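Local coordinates for protein carbohydrate esterase family 2 (CE2) (Chaetomium olivicolor, PDB 4XVH) that probably removes acetyl groups from xylan or related plant polysaccharides, as a family 2 carbohydrate esterase that also carries a carbohydrate-binding domain, at residues D113-S118 with V208-G213. Numbering follows the deposited sequence.
Sequences DIIGDS and VVINLG. With PEU (2,5,8,11,14,17,20,23,26,29,32,35,38,41,44,47,50,53,56,59,62,65,68,71,74,77,80-heptacosaoxadooctacontan-82-ol), chain C.
Val209 O takes two groups of the neighbouring strand: Ile115 N, in a bond of 2.7 Å, and the CA-H of Ile114, a longer contact. Asp113 O and Ile115 O work the same way in the other direction, accepting Val209 N and Asn211 N, the latter at 2.9 Å, with the CA-H groups of Val208 and Ile210 beside them. On the face that helix 228-243 packs against, Ile115 has CG1 anti to its carbonyl carbon (chi1 -55°), and the extended second torsion (chi2 161°) brings CD1 to 3.7 Å from Val208 CG1; Ile210 lies alongside. On the opposite face Ile114 and Val209 lie side by side, Ile114 CG2 by Val209 CB. These are central parallel strands of the SGNH-hydrolase alpha/beta fold, and Gly116-Asp117-Ser118 fits its GDS signature. Ser118, which bonds His306 and lies by the bound polyether, sits where the family keeps its nucleophile. Just before it the strands part. A CB on Gly116 would run into Asn211 O, and Leu212 CD2 lies 3.6 Å from Gly116 CA. Water 2 accepts from Asp117 N at 3.0 Å; its approach to Asn211 O is so short that the details are doubtful. The Asp117 carboxylate, swung between its backbone N and carbonyl carbon (chi1 52°), splits its work: OD1 caps Ile119 N at the start of the next helix, while OD2 takes a proton of water 3 at 2.6 Å. Cutting this side chain back to an alanine would probably leave Ile119 N without its cap and water 3 held less firmly. That water in turn accepts the N-H of Gly213 (N to water 2.9 Å), linking the glycine to the N-cap carboxylate.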
# COMPACT_ATOMS: atom_id res chain seq x y z
N ASP A 113 -1.66 3.03 8.73
CA ASP A 113 -2.00 3.38 7.34
C ASP A 113 -0.72 3.64 6.55
O ASP A 113 0.21 4.29 7.04
CB ASP A 113 -2.88 4.63 7.27
CG ASP A 113 -4.37 4.31 7.41
OD1 ASP A 113 -4.70 3.17 7.78
OD2 ASP A 113 -5.21 5.22 7.17
N ILE A 114 -0.69 3.17 5.30
CA ILE A 114 0.42 3.46 4.41
C ILE A 114 -0.11 4.07 3.13
O ILE A 114 -0.84 3.42 2.41
CB ILE A 114 1.20 2.19 4.09
CG1 ILE A 114 1.39 1.37 5.39
CG2 ILE A 114 2.52 2.55 3.41
CD1 ILE A 114 1.45 -0.12 5.19
N ILE A 115 0.25 5.32 2.85
CA ILE A 115 -0.37 6.06 1.76
C ILE A 115 0.69 6.44 0.74
O ILE A 115 1.71 7.02 1.13
CB ILE A 115 -1.06 7.33 2.26
CG1 ILE A 115 -2.08 7.00 3.37
CG2 ILE A 115 -1.71 8.08 1.07
CD1 ILE A 115 -2.47 8.23 4.25
N GLY A 116 0.48 6.14 -0.55
CA GLY A 116 1.49 6.51 -1.52
C GLY A 116 1.16 6.20 -2.96
O GLY A 116 -0.02 6.15 -3.36
N ASP A 117 2.22 6.00 -3.74
CA ASP A 117 2.08 5.78 -5.17
C ASP A 117 2.55 4.37 -5.54
O ASP A 117 2.40 3.44 -4.77
CB ASP A 117 2.88 6.84 -5.93
CG ASP A 117 4.34 6.93 -5.47
OD1 ASP A 117 4.93 5.92 -5.03
OD2 ASP A 117 4.92 8.03 -5.55
N SER A 118 3.16 4.24 -6.72
CA SER A 118 3.56 2.93 -7.21
C SER A 118 4.56 2.24 -6.25
O SER A 118 4.61 1.01 -6.14
CB SER A 118 4.18 3.09 -8.61
OG SER A 118 5.39 3.81 -8.50
N VAL A 208 0.63 6.74 10.62
CA VAL A 208 0.26 6.99 9.25
C VAL A 208 1.53 7.32 8.48
O VAL A 208 2.25 8.28 8.82
CB VAL A 208 -0.72 8.14 9.12
CG1 VAL A 208 -0.94 8.53 7.62
CG2 VAL A 208 -2.06 7.77 9.79
N VAL A 209 1.78 6.49 7.46
CA VAL A 209 2.98 6.57 6.63
C VAL A 209 2.62 7.20 5.29
O VAL A 209 1.66 6.76 4.64
CB VAL A 209 3.60 5.18 6.39
CG1 VAL A 209 4.84 5.33 5.48
CG2 VAL A 209 3.96 4.52 7.74
N ILE A 210 3.32 8.26 4.92
CA ILE A 210 3.01 8.89 3.64
C ILE A 210 4.25 8.97 2.78
O ILE A 210 5.24 9.55 3.20
CB ILE A 210 2.44 10.31 3.83
CG1 ILE A 210 1.16 10.24 4.68
CG2 ILE A 210 2.20 10.95 2.45
CD1 ILE A 210 0.68 11.57 5.17
N ASN A 211 4.17 8.41 1.57
CA ASN A 211 5.28 8.43 0.63
C ASN A 211 4.81 8.94 -0.74
O ASN A 211 4.37 8.17 -1.60
CB ASN A 211 5.86 7.02 0.52
CG ASN A 211 7.08 6.94 -0.39
OD1 ASN A 211 7.35 7.81 -1.22
ND2 ASN A 211 7.81 5.84 -0.26
N LEU A 212 4.89 10.25 -0.93
CA LEU A 212 4.40 10.89 -2.14
C LEU A 212 5.36 11.99 -2.58
O LEU A 212 5.94 12.69 -1.72
CB LEU A 212 3.02 11.50 -1.91
CG LEU A 212 1.88 10.52 -1.67
CD1 LEU A 212 0.67 11.34 -1.18
CD2 LEU A 212 1.54 9.81 -2.99
N GLY A 213 5.51 12.15 -3.89
CA GLY A 213 6.37 13.21 -4.41
C GLY A 213 7.17 12.73 -5.61
O GLY A 213 7.65 13.53 -6.40
CAA PEU C . -9.43 -2.06 -15.84
OAB PEU C . -8.40 -1.52 -16.69
CAC PEU C . -8.87 -0.36 -17.49
CAD PEU C . -7.91 0.37 -18.49
OAE PEU C . -7.40 -0.49 -19.54
CAF PEU C . -6.56 -1.58 -19.06
CAG PEU C . -5.14 -1.34 -18.54
OAH PEU C . -4.94 -0.39 -17.48
CAI PEU C . -3.57 -0.42 -17.00
CAJ PEU C . -3.24 0.75 -16.07
OAK PEU C . -1.88 0.65 -15.58
CAL PEU C . -1.45 1.94 -15.09
CAM PEU C . -0.02 1.96 -14.56
OAN PEU C . 0.24 3.36 -14.38
CAO PEU C . 1.60 3.67 -13.98
CAP PEU C . 1.62 5.12 -14.44
OAQ PEU C . 2.72 6.05 -14.35
CAR PEU C . 4.01 5.67 -14.92
CAS PEU C . 4.96 4.70 -14.18
OAT PEU C . 5.46 5.20 -12.88
CAU PEU C . 4.45 5.45 -11.85
CAV PEU C . 5.07 6.00 -10.55
OAW PEU C . 4.16 6.25 -9.45
O HOH W 1 6.90 8.99 -3.88
O HOH W 2 4.88 5.82 -2.33
O HOH W 3 4.14 10.52 -5.89